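Side-chain contacts in coiled-coil quantitatively-enriched protein 1 (Schizosaccharomyces pombe, PDB 7CUJ), which acts as a molecular adaptor that links telomeres to the meiotic centrosome and is required for telomere length regulation and chromosome segregation: residues A[51-54]-A[55-59]; A[231-234]-A[235-238]. All blocks are in the same frame, centred on the assembly; numbering follows the deposited sequence.

This chain is one piece of the protein, a domain with a six-stranded parallel sheet and surrounding helices. Contact 1 is a stretch of helix 47-65 and contact 2 the first turns of helix 232-243; both lie on the same side of the domain's centre, packed together with their centres about 12 Å apart. Val-237 CG2 lies 3.8 Å from Ile-53 CG2, and Val-237 CG1 lies 4.1 Å from Phe-56 CE2. Beside it, Ile-57 CD1 meets Leu-233 CD2 at 3.9 Å. Phe-40 and Ile-37 of helix 34-41 each touch both contacts. The junction is apolar, buried round Val-237, Ile-53 and Phe-56 and more open at Leu-233 and Ile-57.

Contact 1 of 2, residues A[51-54]-A[55-59]; sequences EKIR and LFIQS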
loop_
_atom_site.group_PDB
_atom_site.type_symbol
_atom_site.label_atom_id
_atom_site.label_comp_id
_atom_site.label_asym_id
_atom_site.label_seq_id
_atom_site.Cartn_x
_atom_site.Cartn_y
_atom_site.Cartn_z
ATOM N N GLU A 51 2.082 -9.463 10.819
ATOM C CA GLU A 51 0.712 -9.541 11.301
ATOM C C GLU A 51 -0.256 -9.349 10.135
ATOM O O GLU A 51 -1.267 -10.044 10.047
ATOM C CB GLU A 51 0.491 -8.484 12.388
ATOM C CG GLU A 51 -0.918 -8.456 12.958
ATOM C CD GLU A 51 -1.056 -7.738 14.292
ATOM O OE1 GLU A 51 -1.914 -8.160 15.094
ATOM O OE2 GLU A 51 -0.306 -6.758 14.531
ATOM N N LYS A 52 0.076 -8.404 9.244
ATOM C CA LYS A 52 -0.755 -8.067 8.100
ATOM C C LYS A 52 -0.684 -9.162 7.039
ATOM O O LYS A 52 -1.654 -9.387 6.321
ATOM C CB LYS A 52 -0.365 -6.694 7.543
ATOM C CG LYS A 52 -1.073 -5.524 8.212
ATOM C CD LYS A 52 -0.276 -4.243 8.217
ATOM C CE LYS A 52 -1.006 -3.120 8.923
ATOM N NZ LYS A 52 -0.207 -1.873 8.934
ATOM N N ILE A 53 0.467 -9.836 6.947
ATOM C CA ILE A 53 0.630 -10.923 5.997
ATOM C C ILE A 53 -0.223 -12.114 6.433
ATOM O O ILE A 53 -0.723 -12.850 5.586
ATOM C CB ILE A 53 2.116 -11.288 5.790
ATOM C CG1 ILE A 53 2.867 -10.203 5.011
ATOM C CG2 ILE A 53 2.268 -12.655 5.133
ATOM C CD1 ILE A 53 2.384 -10.004 3.591
ATOM N N ARG A 54 -0.406 -12.284 7.749
ATOM C CA ARG A 54 -1.253 -13.353 8.260
ATOM C C ARG A 54 -2.702 -13.120 7.835
ATOM O O ARG A 54 -3.421 -14.076 7.568
ATOM C CB ARG A 54 -1.088 -13.538 9.772
ATOM C CG ARG A 54 0.179 -14.289 10.158
ATOM C CD ARG A 54 0.202 -14.804 11.586
ATOM N NE ARG A 54 -0.051 -13.760 12.572
ATOM C CZ ARG A 54 0.863 -12.913 13.038
ATOM N NH1 ARG A 54 2.113 -12.971 12.610
ATOM N NH2 ARG A 54 0.520 -12.002 13.933
ATOM N N LEU A 55 -3.109 -11.849 7.753
ATOM C CA LEU A 55 -4.449 -11.504 7.302
ATOM C C LEU A 55 -4.588 -11.791 5.807
ATOM O O LEU A 55 -5.644 -12.235 5.358
ATOM C CB LEU A 55 -4.747 -10.038 7.632
ATOM C CG LEU A 55 -6.111 -9.520 7.177
ATOM C CD1 LEU A 55 -7.253 -10.225 7.903
ATOM C CD2 LEU A 55 -6.206 -8.008 7.343
ATOM N N PHE A 56 -3.510 -11.537 5.049
ATOM C CA PHE A 56 -3.466 -11.859 3.632
ATOM C C PHE A 56 -3.669 -13.360 3.440
ATOM O O PHE A 56 -4.472 -13.782 2.612
ATOM C CB PHE A 56 -2.139 -11.437 2.991
ATOM C CG PHE A 56 -1.956 -11.978 1.596
ATOM C CD1 PHE A 56 -2.609 -11.395 0.518
ATOM C CD2 PHE A 56 -1.169 -13.098 1.361
ATOM C CE1 PHE A 56 -2.463 -11.907 -0.762
ATOM C CE2 PHE A 56 -1.026 -13.610 0.081
ATOM C CZ PHE A 56 -1.674 -13.015 -0.980
ATOM N N ILE A 57 -2.929 -14.153 4.221
ATOM C CA ILE A 57 -2.982 -15.601 4.132
ATOM C C ILE A 57 -4.386 -16.093 4.482
ATOM O O ILE A 57 -4.915 -16.964 3.793
ATOM C CB ILE A 57 -1.870 -16.247 4.985
ATOM C CG1 ILE A 57 -0.498 -16.036 4.335
ATOM C CG2 ILE A 57 -2.158 -17.724 5.241
ATOM C CD1 ILE A 57 0.672 -16.233 5.276
ATOM N N GLN A 58 -4.985 -15.514 5.534
ATOM C CA GLN A 58 -6.307 -15.913 5.992
ATOM C C GLN A 58 -7.334 -15.660 4.891
ATOM O O GLN A 58 -8.141 -16.536 4.583
ATOM C CB GLN A 58 -6.687 -15.198 7.292
ATOM C CG GLN A 58 -7.987 -15.701 7.910
ATOM C CD GLN A 58 -7.943 -17.179 8.224
ATOM O OE1 GLN A 58 -7.151 -17.635 9.050
ATOM N NE2 GLN A 58 -8.795 -17.946 7.557
ATOM N N SER A 59 -7.275 -14.464 4.294
ATOM C CA SER A 59 -8.170 -14.053 3.220
ATOM C C SER A 59 -8.054 -14.992 2.021
ATOM O O SER A 59 -9.057 -15.286 1.375
ATOM C CB SER A 59 -7.886 -12.636 2.802
ATOM O OG SER A 59 -7.946 -11.761 3.913
#
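The Phe-56 ring turns an edge, near its own plane, toward the carbonyl oxygen of Ile-53, whose closest approach to the side chain is 3.3 Å from Phe-56 CB. With CG anti to the backbone N (chi1 169°), the ring leaves the helix toward helix 20-32 and meets Phe-33 edge-to-face. The other flat group, the Arg-54 guanidinium, has one face over Glu-51 CA, offset toward the rim; a bend at chi3 (-54°) folds the arginine back along its own helix. Between these groups the apolar contact is carried by Ile-53 and Ile-57, whose side chains cross at a slant. Ile-53 offers CG2 to Ile-57 CD1 at 3.9 Å. Ile-53 O accepts the N-H of Ile-57, with N and O 2.9 Å apart, while the CG1 methylene of the same residue lies against that oxygen. Farther along, Leu-55 O is gripped twice by Ser-59, by its N and, at 2.8 Å, by its OG, from opposite faces of the carbonyl plane. Gln-58 leads elsewhere, its NE2 bonding to Glu-192 and Asn-62, while Leu-55 packs on the chain of another protein. The pattern is that of an amphipathic alpha-helix: i to i+4 bonds along the backbone, and an Ile-Phe-Ile stripe facing the neighbouring helices.

Contact 2 of 2, residues A[231-234]-A[235-238]; sequences SFLV and NIVG
Asn-235 packs back over Ser-231 in the first turn of helix 232-243, where Ser-231 holds the N-cap position but makes no capping bond with its side chain. Here the packing is tight. Ser-231 O takes the N-H of Asn-235, with Asn-235 N 3.1 Å away, and Asn-235 CG sits close beside the same oxygen. Both ends of the amide are held: OD1 accepts from the backbone N of both Val-315 and Ala-316, tying the last residues of this fragment to the turn, and ND2 donates to a water. One turn on, Val-237 presses CG2 to within 3.2 Å of Leu-233 O, and Gly-238 N bonds to Val-234 O at 2.9 Å. Ile-236 belongs to this tight part as well: its chi1 of 67° lays CG1 3.3 Å from Leu-233 O and leaves CG2 to meet the Phe-232 ring, while the side chain also touches Ala-220 and Ile-221 of helix 217-223. An alanine here would remove both branches and would probably open a gap between this turn and helix 217-223, with the Phe-232 ring freer to turn.

The other flank is looser. Leu-233 is exposed, and its CD2 comes no closer than 4.4 Å to Ile-236 CD1. Phe-232, partly exposed, has its ring slanted across Ile-236, Phe-232 CE1 being 3.9 Å from Ile-236 CG2, and it also meets the ring of Tyr-228. At the helix start, Ser-231 OG is hydrogen-bonded to Asn-229 OD1 and accepts from water 1, which in turn accepts from Asn-235 ND2, each of the two water bonds being 2.8 Å long.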
loop_
_atom_site.group_PDB
_atom_site.type_symbol
_atom_site.label_atom_id
_atom_site.label_comp_id
_atom_site.label_asym_id
_atom_site.label_seq_id
_atom_site.Cartn_x
_atom_site.Cartn_y
_atom_site.Cartn_z
ATOM N N SER A 231 11.792 -19.665 5.215
ATOM C CA SER A 231 11.370 -19.077 3.952
ATOM C C SER A 231 9.983 -19.571 3.538
ATOM O O SER A 231 9.563 -19.347 2.402
ATOM C CB SER A 231 12.390 -19.334 2.870
ATOM O OG SER A 231 12.390 -20.703 2.489
ATOM N N PHE A 232 9.266 -20.219 4.467
ATOM C CA PHE A 232 7.996 -20.857 4.148
ATOM C C PHE A 232 6.922 -19.820 3.819
ATOM O O PHE A 232 6.283 -19.901 2.771
ATOM C CB PHE A 232 7.552 -21.815 5.258
ATOM C CG PHE A 232 6.180 -22.401 5.041
ATOM C CD1 PHE A 232 5.952 -23.315 4.023
ATOM C CD2 PHE A 232 5.109 -22.022 5.838
ATOM C CE1 PHE A 232 4.688 -23.846 3.813
ATOM C CE2 PHE A 232 3.844 -22.554 5.627
ATOM C CZ PHE A 232 3.635 -23.463 4.615
ATOM N N LEU A 233 6.717 -18.858 4.727
ATOM C CA LEU A 233 5.694 -17.837 4.550
ATOM C C LEU A 233 6.005 -17.006 3.308
ATOM O O LEU A 233 5.117 -16.735 2.504
ATOM C CB LEU A 233 5.611 -16.958 5.803
ATOM C CG LEU A 233 5.048 -17.632 7.055
ATOM C CD1 LEU A 233 4.995 -16.652 8.215
ATOM C CD2 LEU A 233 3.666 -18.216 6.796
ATOM N N VAL A 234 7.281 -16.638 3.151
ATOM C CA VAL A 234 7.723 -15.774 2.067
ATOM C C VAL A 234 7.390 -16.412 0.718
ATOM O O VAL A 234 6.888 -15.735 -0.179
ATOM C CB VAL A 234 9.214 -15.400 2.220
ATOM C CG1 VAL A 234 9.840 -14.906 0.926
ATOM C CG2 VAL A 234 9.422 -14.376 3.328
ATOM N N ASN A 235 7.626 -17.725 0.602
ATOM C CA ASN A 235 7.488 -18.440 -0.659
ATOM C C ASN A 235 6.022 -18.607 -1.058
ATOM O O ASN A 235 5.683 -18.385 -2.219
ATOM C CB ASN A 235 8.265 -19.758 -0.662
ATOM C CG ASN A 235 9.758 -19.555 -0.818
ATOM O OD1 ASN A 235 10.196 -18.724 -1.612
ATOM N ND2 ASN A 235 10.546 -20.313 -0.072
ATOM N N ILE A 236 5.162 -18.993 -0.103
ATOM C CA ILE A 236 3.754 -19.226 -0.395
ATOM C C ILE A 236 3.057 -17.913 -0.758
ATOM O O ILE A 236 2.123 -17.921 -1.560
ATOM C CB ILE A 236 3.019 -20.001 0.725
ATOM C CG1 ILE A 236 2.895 -19.195 2.023
ATOM C CG2 ILE A 236 3.653 -21.367 0.956
ATOM C CD1 ILE A 236 1.997 -19.828 3.065
ATOM N N VAL A 237 3.517 -16.799 -0.172
ATOM C CA VAL A 237 2.972 -15.486 -0.488
ATOM C C VAL A 237 3.446 -15.074 -1.879
ATOM O O VAL A 237 2.648 -14.625 -2.702
ATOM C CB VAL A 237 3.343 -14.428 0.570
ATOM C CG1 VAL A 237 2.997 -13.019 0.108
ATOM C CG2 VAL A 237 2.691 -14.720 1.912
ATOM N N GLY A 238 4.752 -15.242 -2.124
ATOM C CA GLY A 238 5.377 -14.868 -3.383
ATOM C C GLY A 238 4.725 -15.564 -4.574
ATOM O O GLY A 238 4.396 -14.917 -5.568
HETATM O O HOH W 1 10.501 -22.532 1.604
#